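Local coordinates for protein putative NADH-depentdent flavin oxidoreductase (Cupriavidus metallidurans, PDB 5OCS) that is an FMN-dependent ene-reductase of the Old Yellow Enzyme family, a TIM-barrel flavoprotein that probably oxidises NADPH to drive reduction of activated carbon-carbon double bonds, at residues P2-D6 and A337-A343; A104-A108 and A135-A139; L148-M153 and R196-Y200; A343-A347 and K361-D365. All coordinates share one frame; numbering follows the deposited sequence.

Contact 1: residues P2-D6 and A337-A343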
loop_
_atom_site.group_PDB
_atom_site.type_symbol
_atom_site.label_atom_id
_atom_site.label_comp_id
_atom_site.label_asym_id
_atom_site.label_seq_id
_atom_site.Cartn_x
_atom_site.Cartn_y
_atom_site.Cartn_z
ATOM N N PRO D 2 -24.863 16.022 9.114
ATOM C CA PRO D 2 -23.989 15.081 8.415
ATOM C C PRO D 2 -22.566 14.988 9.006
ATOM O O PRO D 2 -22.032 15.965 9.554
ATOM C CB PRO D 2 -23.969 15.628 6.966
ATOM C CG PRO D 2 -24.499 17.012 7.031
ATOM C CD PRO D 2 -24.802 17.343 8.464
ATOM N N HIS D 3 -21.974 13.800 8.909
ATOM C CA HIS D 3 -20.583 13.556 9.353
ATOM C C HIS D 3 -19.767 12.879 8.269
ATOM O O HIS D 3 -20.333 12.208 7.405
ATOM C CB HIS D 3 -20.573 12.673 10.582
ATOM C CG HIS D 3 -21.265 13.308 11.726
ATOM N ND1 HIS D 3 -20.693 14.333 12.441
ATOM C CD2 HIS D 3 -22.517 13.157 12.206
ATOM C CE1 HIS D 3 -21.548 14.748 13.358
ATOM N NE2 HIS D 3 -22.663 14.053 13.232
ATOM N N LEU D 4 -18.443 13.029 8.365
ATOM C CA LEU D 4 -17.516 12.409 7.403
ATOM C C LEU D 4 -17.736 10.899 7.210
ATOM O O LEU D 4 -17.688 10.373 6.077
ATOM C CB LEU D 4 -16.095 12.672 7.849
ATOM C CG LEU D 4 -15.007 12.284 6.841
ATOM C CD1 LEU D 4 -15.080 13.153 5.607
ATOM C CD2 LEU D 4 -13.676 12.394 7.522
ATOM N N PHE D 5 -17.974 10.216 8.337
ATOM C CA PHE D 5 -18.180 8.787 8.326
ATOM C C PHE D 5 -19.628 8.323 8.216
ATOM O O PHE D 5 -19.876 7.158 8.364
ATOM C CB PHE D 5 -17.414 8.112 9.480
ATOM C CG PHE D 5 -15.957 8.062 9.240
ATOM C CD1 PHE D 5 -15.440 7.035 8.444
ATOM C CD2 PHE D 5 -15.095 9.077 9.671
ATOM C CE1 PHE D 5 -14.104 6.990 8.143
ATOM C CE2 PHE D 5 -13.732 9.018 9.382
ATOM C CZ PHE D 5 -13.248 7.978 8.598
ATOM N N ASP D 6 -20.553 9.187 7.799
ATOM C CA ASP D 6 -21.865 8.738 7.392
ATOM C C ASP D 6 -21.789 8.026 6.066
ATOM O O ASP D 6 -21.082 8.488 5.153
ATOM C CB ASP D 6 -22.814 9.889 7.148
ATOM C CG ASP D 6 -23.177 10.641 8.386
ATOM O OD1 ASP D 6 -22.944 10.169 9.502
ATOM O OD2 ASP D 6 -23.720 11.738 8.195
ATOM N N ALA D 337 -8.282 8.964 10.303
ATOM C CA ALA D 337 -9.423 9.852 10.508
ATOM C C ALA D 337 -10.530 9.235 11.384
ATOM O O ALA D 337 -11.116 9.907 12.286
ATOM C CB ALA D 337 -9.992 10.370 9.179
ATOM N N ALA D 338 -10.837 7.972 11.118
ATOM C CA ALA D 338 -11.837 7.253 11.873
ATOM C C ALA D 338 -11.425 7.159 13.338
ATOM O O ALA D 338 -12.289 7.391 14.233
ATOM C CB ALA D 338 -12.053 5.867 11.286
ATOM N N ALA D 339 -10.153 6.916 13.600
ATOM C CA ALA D 339 -9.656 6.878 14.983
ATOM C C ALA D 339 -9.868 8.240 15.662
ATOM O O ALA D 339 -10.237 8.282 16.833
ATOM C CB ALA D 339 -8.194 6.498 15.036
ATOM N N LYS D 340 -9.610 9.328 14.946
ATOM C CA LYS D 340 -9.768 10.670 15.553
ATOM C C LYS D 340 -11.229 11.006 15.791
ATOM O O LYS D 340 -11.548 11.693 16.744
ATOM C CB LYS D 340 -9.144 11.770 14.678
ATOM C CG LYS D 340 -7.623 11.995 14.795
ATOM C CD LYS D 340 -7.075 12.528 13.460
ATOM C CE LYS D 340 -5.957 13.575 13.527
ATOM N NZ LYS D 340 -5.800 14.255 12.179
ATOM N N LEU D 341 -12.108 10.551 14.927
ATOM C CA LEU D 341 -13.520 10.932 14.903
ATOM C C LEU D 341 -14.467 9.896 15.541
ATOM O O LEU D 341 -15.685 10.060 15.485
ATOM C CB LEU D 341 -13.926 11.218 13.455
ATOM C CG LEU D 341 -13.210 12.427 12.822
ATOM C CD1 LEU D 341 -13.610 12.576 11.365
ATOM C CD2 LEU D 341 -13.524 13.740 13.559
ATOM N N GLY D 342 -13.920 8.837 16.138
ATOM C CA GLY D 342 -14.727 7.809 16.776
ATOM C C GLY D 342 -15.551 6.938 15.840
ATOM O O GLY D 342 -16.592 6.415 16.228
ATOM N N ALA D 343 -15.056 6.704 14.628
ATOM C CA ALA D 343 -15.770 5.915 13.651
ATOM C C ALA D 343 -15.001 4.612 13.376
ATOM O O ALA D 343 -13.951 4.367 13.927
ATOM C CB ALA D 343 -15.913 6.722 12.365
#
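Phe5 lays its ring against the last turn of helix 333-341 and the residues that follow it, and it covers more of this contact than any other side chain. Ala343 CB meets the root of the ring, 3.4 Å from Phe5 CG, while the far end reaches the helix backbone, with Phe5 CZ 3.5 Å from Ala338 N. At that same far end Ala338 CB makes an off-centre CH-pi contact, 4.1 Å from the ring centroid and 30° off the normal. Ala337 CB lies in the ring plane at the edge, 4.0 Å from Phe5 CE2, and Leu341 CD1 also approaches that edge. Chi1 of Phe5 is -74°, which sets CG anti to the carbonyl carbon and carries the ring out to the helix. In the TIM barrel of this family the contact joins the N-terminal loop ahead of the small antiparallel pair 8-10 and 13-15 to the second helix after the eighth barrel strand, 320-323, bringing together regions more than 330 residues apart. Gly342, with positive phi, turns the chain out of the helix, and Ala343 N bonds back to Ala338 O at 2.9 Å; the methyl of Ala343 is thereby presented to Phe5. Leu4 adds a smaller apolar touch, its CD2 3.8 Å from Leu341 CD1, the two side chains crossing at about a right angle.

Contact 2: residues A104-A108 and A135-A139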
loop_
_atom_site.group_PDB
_atom_site.type_symbol
_atom_site.label_atom_id
_atom_site.label_comp_id
_atom_site.label_asym_id
_atom_site.label_seq_id
_atom_site.Cartn_x
_atom_site.Cartn_y
_atom_site.Cartn_z
ATOM N N ALA D 104 -6.581 15.596 -22.711
ATOM C CA ALA D 104 -5.755 16.762 -22.304
ATOM C C ALA D 104 -5.834 17.971 -23.252
ATOM O O ALA D 104 -5.437 19.064 -22.894
ATOM C CB ALA D 104 -4.293 16.351 -22.181
ATOM N N GLY D 105 -6.315 17.758 -24.464
ATOM C CA GLY D 105 -6.528 18.844 -25.402
ATOM C C GLY D 105 -5.167 19.431 -25.706
ATOM O O GLY D 105 -4.208 18.703 -25.934
ATOM N N ARG D 106 -5.067 20.763 -25.685
ATOM C CA ARG D 106 -3.796 21.411 -25.957
ATOM C C ARG D 106 -2.703 21.151 -24.959
ATOM O O ARG D 106 -1.572 21.504 -25.235
ATOM C CB ARG D 106 -3.953 22.928 -26.133
ATOM C CG ARG D 106 -4.170 23.665 -24.824
ATOM C CD ARG D 106 -4.694 25.051 -25.113
ATOM N NE ARG D 106 -4.919 25.843 -23.912
ATOM C CZ ARG D 106 -4.954 27.185 -23.881
ATOM N NH1 ARG D 106 -4.708 27.900 -24.997
ATOM N NH2 ARG D 106 -5.189 27.805 -22.707
ATOM N N LYS D 107 -3.027 20.594 -23.791
ATOM C CA LYS D 107 -2.031 20.274 -22.780
ATOM C C LYS D 107 -1.430 18.869 -22.941
ATOM O O LYS D 107 -0.561 18.450 -22.136
ATOM C CB LYS D 107 -2.657 20.403 -21.408
ATOM C CG LYS D 107 -2.940 21.832 -20.989
ATOM C CD LYS D 107 -3.509 21.764 -19.571
ATOM C CE LYS D 107 -3.319 23.039 -18.823
ATOM N NZ LYS D 107 -3.594 22.837 -17.368
ATOM N N ALA D 108 -1.867 18.153 -23.972
ATOM C CA ALA D 108 -1.332 16.834 -24.292
ATOM C C ALA D 108 0.127 16.878 -24.740
ATOM O O ALA D 108 0.725 17.964 -24.854
ATOM C CB ALA D 108 -2.210 16.168 -25.342
ATOM N N ALA D 135 -6.594 27.201 -32.147
ATOM C CA ALA D 135 -5.141 27.075 -32.407
ATOM C C ALA D 135 -4.285 28.075 -31.565
ATOM O O ALA D 135 -3.520 28.907 -32.092
ATOM C CB ALA D 135 -4.875 27.222 -33.930
ATOM N N VAL D 136 -4.412 27.968 -30.251
ATOM C CA VAL D 136 -3.817 28.893 -29.308
ATOM C C VAL D 136 -3.128 28.022 -28.283
ATOM O O VAL D 136 -3.757 27.166 -27.690
ATOM C CB VAL D 136 -4.855 29.790 -28.589
ATOM C CG1 VAL D 136 -4.143 30.913 -27.827
ATOM C CG2 VAL D 136 -5.848 30.374 -29.584
ATOM N N PRO D 137 -1.820 28.203 -28.099
ATOM C CA PRO D 137 -1.088 27.393 -27.119
ATOM C C PRO D 137 -1.381 27.812 -25.702
ATOM O O PRO D 137 -1.798 28.948 -25.467
ATOM C CB PRO D 137 0.368 27.645 -27.491
ATOM C CG PRO D 137 0.325 29.058 -28.002
ATOM C CD PRO D 137 -0.950 29.188 -28.746
ATOM N N HIS D 138 -1.202 26.877 -24.766
ATOM C CA HIS D 138 -1.423 27.154 -23.349
ATOM C C HIS D 138 -0.483 28.264 -22.862
ATOM O O HIS D 138 -0.883 29.101 -22.048
ATOM C CB HIS D 138 -1.193 25.884 -22.515
ATOM C CG HIS D 138 -1.242 26.118 -21.049
ATOM N ND1 HIS D 138 -0.130 25.997 -20.238
ATOM C CD2 HIS D 138 -2.264 26.470 -20.240
ATOM C CE1 HIS D 138 -0.467 26.264 -18.991
ATOM N NE2 HIS D 138 -1.751 26.574 -18.968
ATOM N N ALA D 139 0.747 28.241 -23.387
ATOM C CA ALA D 139 1.794 29.226 -23.052
ATOM C C ALA D 139 2.467 29.688 -24.324
ATOM O O ALA D 139 2.615 28.927 -25.280
ATOM C CB ALA D 139 2.835 28.606 -22.121
HETATM O O HOH W 1 -3.235 30.221 -21.637
#
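Arg106 packs its guanidinium flat over the backbone of His138, whose CA sits 3.6 Å above the plane and over its centre. This is the tight part of the contact. In the same plane NH1 of Arg106 donates to Val136 O at 2.9 Å with an N-H...O angle of 158°, although the donor stands well above the carbonyl plane and uses no lone-pair direction. The Arg106 chain runs extended from CG to NE, which carries the guanidinium across to the 135-139 loop. The imidazole of His138 is turned 79° from the guanidinium, and Lys107 CE rests over its face, 4.0 Å from the centroid, as a CH-pi contact. The ammonium of Lys107 itself is held by His181 O and by a cation-pi contact with Tyr183.

The other side is looser and wetter: His138 is exposed, and a water accepts only a weak bond from Arg106 NH2 at 3.3 Å while donating to His138 O at 2.6 Å. Both segments belong to loops beyond strand 96-102, the third of the TIM barrel, where loops after the strands surround the flavin site; consistent with this, the Lys107 side chain lies about 11 Å from that of Cys25, which binds FMN.

Contact 3: residues L148-M153 and R196-Y200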
loop_
_atom_site.group_PDB
_atom_site.type_symbol
_atom_site.label_atom_id
_atom_site.label_comp_id
_atom_site.label_asym_id
_atom_site.label_seq_id
_atom_site.Cartn_x
_atom_site.Cartn_y
_atom_site.Cartn_z
ATOM N N LEU D 148 -10.010 22.028 -33.612
ATOM C CA LEU D 148 -10.809 20.880 -33.989
ATOM C C LEU D 148 -11.882 21.243 -35.033
ATOM O O LEU D 148 -12.531 22.278 -34.925
ATOM C CB LEU D 148 -11.491 20.290 -32.776
ATOM C CG LEU D 148 -10.551 19.489 -31.876
ATOM C CD1 LEU D 148 -11.029 19.497 -30.433
ATOM C CD2 LEU D 148 -10.421 18.083 -32.429
ATOM N N ASP D 149 -12.090 20.341 -35.984
ATOM C CA ASP D 149 -13.237 20.436 -36.909
ATOM C C ASP D 149 -14.356 19.466 -36.507
ATOM O O ASP D 149 -14.271 18.762 -35.465
ATOM C CB ASP D 149 -12.768 20.254 -38.350
ATOM C CG ASP D 149 -12.118 18.911 -38.618
ATOM O OD1 ASP D 149 -12.256 17.941 -37.834
ATOM O OD2 ASP D 149 -11.476 18.809 -39.660
ATOM N N LYS D 150 -15.426 19.467 -37.288
ATOM C CA LYS D 150 -16.568 18.614 -37.026
ATOM C C LYS D 150 -16.138 17.156 -36.887
ATOM O O LYS D 150 -16.535 16.490 -35.933
ATOM C CB LYS D 150 -17.681 18.791 -38.112
ATOM C CG LYS D 150 -18.858 19.680 -37.690
ATOM C CD LYS D 150 -18.588 21.194 -37.731
ATOM C CE LYS D 150 -19.673 22.035 -37.002
ATOM N NZ LYS D 150 -19.143 23.179 -36.166
ATOM N N ALA D 151 -15.287 16.680 -37.784
ATOM C CA ALA D 151 -14.820 15.272 -37.687
ATOM C C ALA D 151 -14.017 15.027 -36.399
ATOM O O ALA D 151 -14.153 13.985 -35.755
ATOM C CB ALA D 151 -13.980 14.929 -38.874
ATOM N N GLY D 152 -13.168 15.984 -36.040
ATOM C CA GLY D 152 -12.316 15.839 -34.838
ATOM C C GLY D 152 -13.128 15.806 -33.578
ATOM O O GLY D 152 -12.809 15.051 -32.658
ATOM N N MET D 153 -14.175 16.616 -33.521
ATOM C CA MET D 153 -15.066 16.638 -32.384
ATOM C C MET D 153 -15.875 15.343 -32.289
ATOM O O MET D 153 -16.118 14.866 -31.193
ATOM C CB MET D 153 -15.970 17.868 -32.400
ATOM C CG MET D 153 -15.144 19.101 -32.101
ATOM S SD MET D 153 -16.001 20.658 -32.238
ATOM C CE MET D 153 -17.183 20.652 -30.962
ATOM N N ARG D 196 -13.470 30.097 -30.832
ATOM C CA ARG D 196 -14.263 29.621 -31.933
ATOM C C ARG D 196 -15.386 30.612 -32.236
ATOM O O ARG D 196 -15.885 31.279 -31.342
ATOM C CB ARG D 196 -14.877 28.262 -31.607
ATOM C CG ARG D 196 -13.877 27.143 -31.377
ATOM C CD ARG D 196 -14.628 25.852 -31.070
ATOM N NE ARG D 196 -15.204 25.278 -32.291
ATOM C CZ ARG D 196 -14.558 24.532 -33.175
ATOM N NH1 ARG D 196 -13.282 24.208 -33.025
ATOM N NH2 ARG D 196 -15.208 24.079 -34.232
ATOM N N THR D 197 -15.773 30.686 -33.499
ATOM C CA THR D 197 -16.873 31.531 -33.909
ATOM C C THR D 197 -18.108 30.767 -34.364
ATOM O O THR D 197 -19.082 31.407 -34.773
ATOM C CB THR D 197 -16.420 32.484 -35.042
ATOM O OG1 THR D 197 -15.814 31.732 -36.106
ATOM C CG2 THR D 197 -15.426 33.532 -34.481
ATOM N N ASP D 198 -18.081 29.431 -34.290
ATOM C CA ASP D 198 -19.238 28.611 -34.630
ATOM C C ASP D 198 -20.071 28.410 -33.365
ATOM O O ASP D 198 -19.839 29.130 -32.386
ATOM C CB ASP D 198 -18.783 27.314 -35.318
ATOM C CG ASP D 198 -18.002 26.371 -34.380
ATOM O OD1 ASP D 198 -17.738 26.714 -33.195
ATOM O OD2 ASP D 198 -17.593 25.312 -34.871
ATOM N N GLU D 199 -20.988 27.422 -33.358
ATOM C CA GLU D 199 -21.930 27.198 -32.254
ATOM C C GLU D 199 -21.256 26.663 -30.972
ATOM O O GLU D 199 -21.930 26.436 -29.969
ATOM C CB GLU D 199 -23.106 26.268 -32.693
ATOM C CG GLU D 199 -22.817 24.808 -33.069
ATOM C CD GLU D 199 -22.271 24.570 -34.485
ATOM O OE1 GLU D 199 -21.744 25.523 -35.139
ATOM O OE2 GLU D 199 -22.347 23.405 -34.969
ATOM N N TYR D 200 -19.939 26.445 -31.044
ATOM C CA TYR D 200 -19.148 25.928 -29.916
ATOM C C TYR D 200 -18.269 26.962 -29.225
ATOM O O TYR D 200 -17.609 26.611 -28.267
ATOM C CB TYR D 200 -18.321 24.723 -30.351
ATOM C CG TYR D 200 -19.189 23.541 -30.663
ATOM C CD1 TYR D 200 -19.785 22.796 -29.640
ATOM C CD2 TYR D 200 -19.457 23.184 -31.982
ATOM C CE1 TYR D 200 -20.640 21.725 -29.950
ATOM C CE2 TYR D 200 -20.266 22.109 -32.294
ATOM C CZ TYR D 200 -20.866 21.395 -31.276
ATOM O OH TYR D 200 -21.680 20.324 -31.616
#
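Arg196 reaches across to Leu148 O, its NH1 donating at 2.8 Å on a lone pair in the carbonyl plane with an N-H...O angle of 160°; NH2 adds a weak bond to the same oxygen. Pro133 O is a second acceptor for NH1. Also among the hydrogen bonds, Asp149 OD1 accepts from Gly152 N as an N-cap, and Tyr200 OH bonds to Glu213.

The charged pairs form a network. Arg196 grips Asp198 side-on, NE to OD1 and NH2 to OD2, and Lys150 NZ comes from the opposite direction to Asp198 OD2 at 2.9 Å, with a longer, weak pairing to Glu199 OE2 at 3.4 Å. The shared carboxylate probably offsets the closeness of the two cations. Asp198 OD1 also accepts from Tyr200 N, reached from the face opposite Arg196 NE, which closes an Asx turn.

In the packing group Met153 SD lies over one guanidinium face of Arg196, and Met153 CE sits 3.4 Å from the Tyr200 ring centroid, only 6° off its normal, a CH-pi contact beneath a longer Met-aromatic one. The bend at chi3 of Met153, 67°, turns the methyl onto the ring. The loop 196-200 thus docks beside the N-capped start of helix 150-169, on the outer layer of the TIM barrel.

Contact 4: residues A343-A347 and K361-D365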
loop_
_atom_site.group_PDB
_atom_site.type_symbol
_atom_site.label_atom_id
_atom_site.label_comp_id
_atom_site.label_asym_id
_atom_site.label_seq_id
_atom_site.Cartn_x
_atom_site.Cartn_y
_atom_site.Cartn_z
ATOM N N ALA D 343 -15.056 6.704 14.628
ATOM C CA ALA D 343 -15.770 5.915 13.651
ATOM C C ALA D 343 -15.001 4.612 13.376
ATOM O O ALA D 343 -13.951 4.367 13.927
ATOM C CB ALA D 343 -15.913 6.722 12.365
ATOM N N SER D 344 -15.534 3.809 12.483
ATOM C CA SER D 344 -14.869 2.582 12.109
ATOM C C SER D 344 -14.782 2.502 10.611
ATOM O O SER D 344 -15.447 3.237 9.893
ATOM C CB SER D 344 -15.552 1.383 12.778
ATOM O OG SER D 344 -16.871 1.172 12.351
ATOM N N VAL D 345 -13.913 1.618 10.141
ATOM C CA VAL D 345 -13.603 1.525 8.730
ATOM C C VAL D 345 -13.492 0.056 8.371
ATOM O O VAL D 345 -13.222 -0.771 9.234
ATOM C CB VAL D 345 -12.248 2.157 8.338
ATOM C CG1 VAL D 345 -12.367 3.657 8.086
ATOM C CG2 VAL D 345 -11.157 1.818 9.365
ATOM N N ASN D 346 -13.687 -0.233 7.092
ATOM C CA ASN D 346 -13.369 -1.536 6.524
ATOM C C ASN D 346 -11.895 -1.627 6.260
ATOM O O ASN D 346 -11.364 -0.819 5.517
ATOM C CB ASN D 346 -14.030 -1.686 5.173
ATOM C CG ASN D 346 -15.473 -1.919 5.286
ATOM O OD1 ASN D 346 -15.888 -3.003 5.634
ATOM N ND2 ASN D 346 -16.269 -0.895 4.992
ATOM N N ALA D 347 -11.238 -2.585 6.889
ATOM C CA ALA D 347 -9.831 -2.815 6.661
ATOM C C ALA D 347 -9.711 -4.309 6.301
ATOM O O ALA D 347 -10.498 -5.132 6.759
ATOM C CB ALA D 347 -8.982 -2.475 7.891
ATOM N N LYS D 361 -12.121 -1.450 18.371
ATOM C CA LYS D 361 -13.261 -1.392 17.433
ATOM C C LYS D 361 -13.067 -0.483 16.218
ATOM O O LYS D 361 -14.047 -0.109 15.592
ATOM C CB LYS D 361 -14.563 -0.928 18.125
ATOM C CG LYS D 361 -14.949 -1.673 19.385
ATOM C CD LYS D 361 -15.528 -3.037 19.061
ATOM C CE LYS D 361 -16.043 -3.726 20.316
ATOM N NZ LYS D 361 -15.709 -5.177 20.279
ATOM N N LEU D 362 -11.825 -0.123 15.900
ATOM C CA LEU D 362 -11.549 0.704 14.708
ATOM C C LEU D 362 -11.978 -0.017 13.438
ATOM O O LEU D 362 -12.530 0.595 12.490
ATOM C CB LEU D 362 -10.065 1.091 14.646
ATOM C CG LEU D 362 -9.646 1.976 13.464
ATOM C CD1 LEU D 362 -10.391 3.302 13.564
ATOM C CD2 LEU D 362 -8.159 2.239 13.448
ATOM N N PHE D 363 -11.671 -1.306 13.379
ATOM C CA PHE D 363 -11.933 -2.067 12.190
ATOM C C PHE D 363 -13.255 -2.815 12.299
ATOM O O PHE D 363 -13.467 -3.576 13.246
ATOM C CB PHE D 363 -10.786 -3.022 11.933
ATOM C CG PHE D 363 -9.437 -2.352 11.765
ATOM C CD1 PHE D 363 -9.285 -1.193 11.014
ATOM C CD2 PHE D 363 -8.319 -2.940 12.296
ATOM C CE1 PHE D 363 -8.045 -0.619 10.820
ATOM C CE2 PHE D 363 -7.083 -2.368 12.137
ATOM C CZ PHE D 363 -6.940 -1.213 11.390
ATOM N N LYS D 364 -14.120 -2.636 11.307
ATOM C CA LYS D 364 -15.448 -3.253 11.323
ATOM C C LYS D 364 -15.364 -4.775 11.319
ATOM O O LYS D 364 -14.665 -5.363 10.481
ATOM C CB LYS D 364 -16.266 -2.825 10.124
ATOM C CG LYS D 364 -16.581 -1.346 10.032
ATOM C CD LYS D 364 -17.426 -1.027 8.794
ATOM C CE LYS D 364 -17.641 0.474 8.621
ATOM N NZ LYS D 364 -18.308 1.080 9.800
ATOM N N ASP D 365 -16.033 -5.392 12.281
ATOM C CA ASP D 365 -16.182 -6.851 12.359
ATOM C C ASP D 365 -14.873 -7.645 12.511
ATOM O O ASP D 365 -14.839 -8.813 12.173
ATOM C CB ASP D 365 -16.965 -7.377 11.159
ATOM C CG ASP D 365 -18.292 -6.650 10.965
ATOM O OD1 ASP D 365 -19.090 -6.552 11.922
ATOM O OD2 ASP D 365 -18.521 -6.156 9.859
HETATM O O HOH W 2 -12.839 -4.428 8.539
#
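Val345 and Phe363 form a single parallel beta bridge, with their CA atoms 5.3 Å apart. Val345 N donates to Leu362 O at 2.9 Å, nearly along that carbonyl's axis, and Lys364 N donates to Val345 O at 2.9 Å with an N-H...O angle of 171°. On one side of the bridge Ala347 CB lies over the Phe363 ring, 3.8 Å from its centroid as a CH-pi contact, while Val345 CG2 meets the ring at its edge, in plane, 3.9 Å from CD1. On the other side the Lys364 chain passes beside Asn346 and bends at chi4, -58°, which brings NZ to within 2.9 Å of Ser344 OG, to which it donates.

Water 2 continues the backbone link, accepting from Ala347 N and donating to Lys364 O at 2.8 Å. Further out, Trp335 of helix 333-341 meets the Phe363 ring edge-to-face and also touches Val345 and Ala347, and Gln355 OE1 accepts from Leu362 N. Leu362 packs on Tyr329 of the second subunit.

The chemistry is thus divided: two direct backbone bonds and a water hold 361-365 in register with 343-347, an aromatic and aliphatic side packs against helix 333-341, and the lysine-serine bond ties the more polar side.

Contacts 1 and 4 lie on one side of the chain's centre and contacts 2 and 3 on the opposite side, with the centres of 1 and 2 about 42 Å apart and those of 3 and 4 about 51 Å. Contact 1 closes the longest loop, from the N-terminal loop to helix 333-341, and the segments of contacts 2 and 3 fall in series within it. Contact 4 follows and shares Ala343 with contact 1; the two pack directly, Phe5 CE1 lying 3.8 Å from Val345 CG1. Contacts 2 and 3 do not touch, their nearest atoms being about 6 Å apart. The N-terminal loop and part of the C-terminal extension thus meet at helix 333-341, where the extension adds to the barrel.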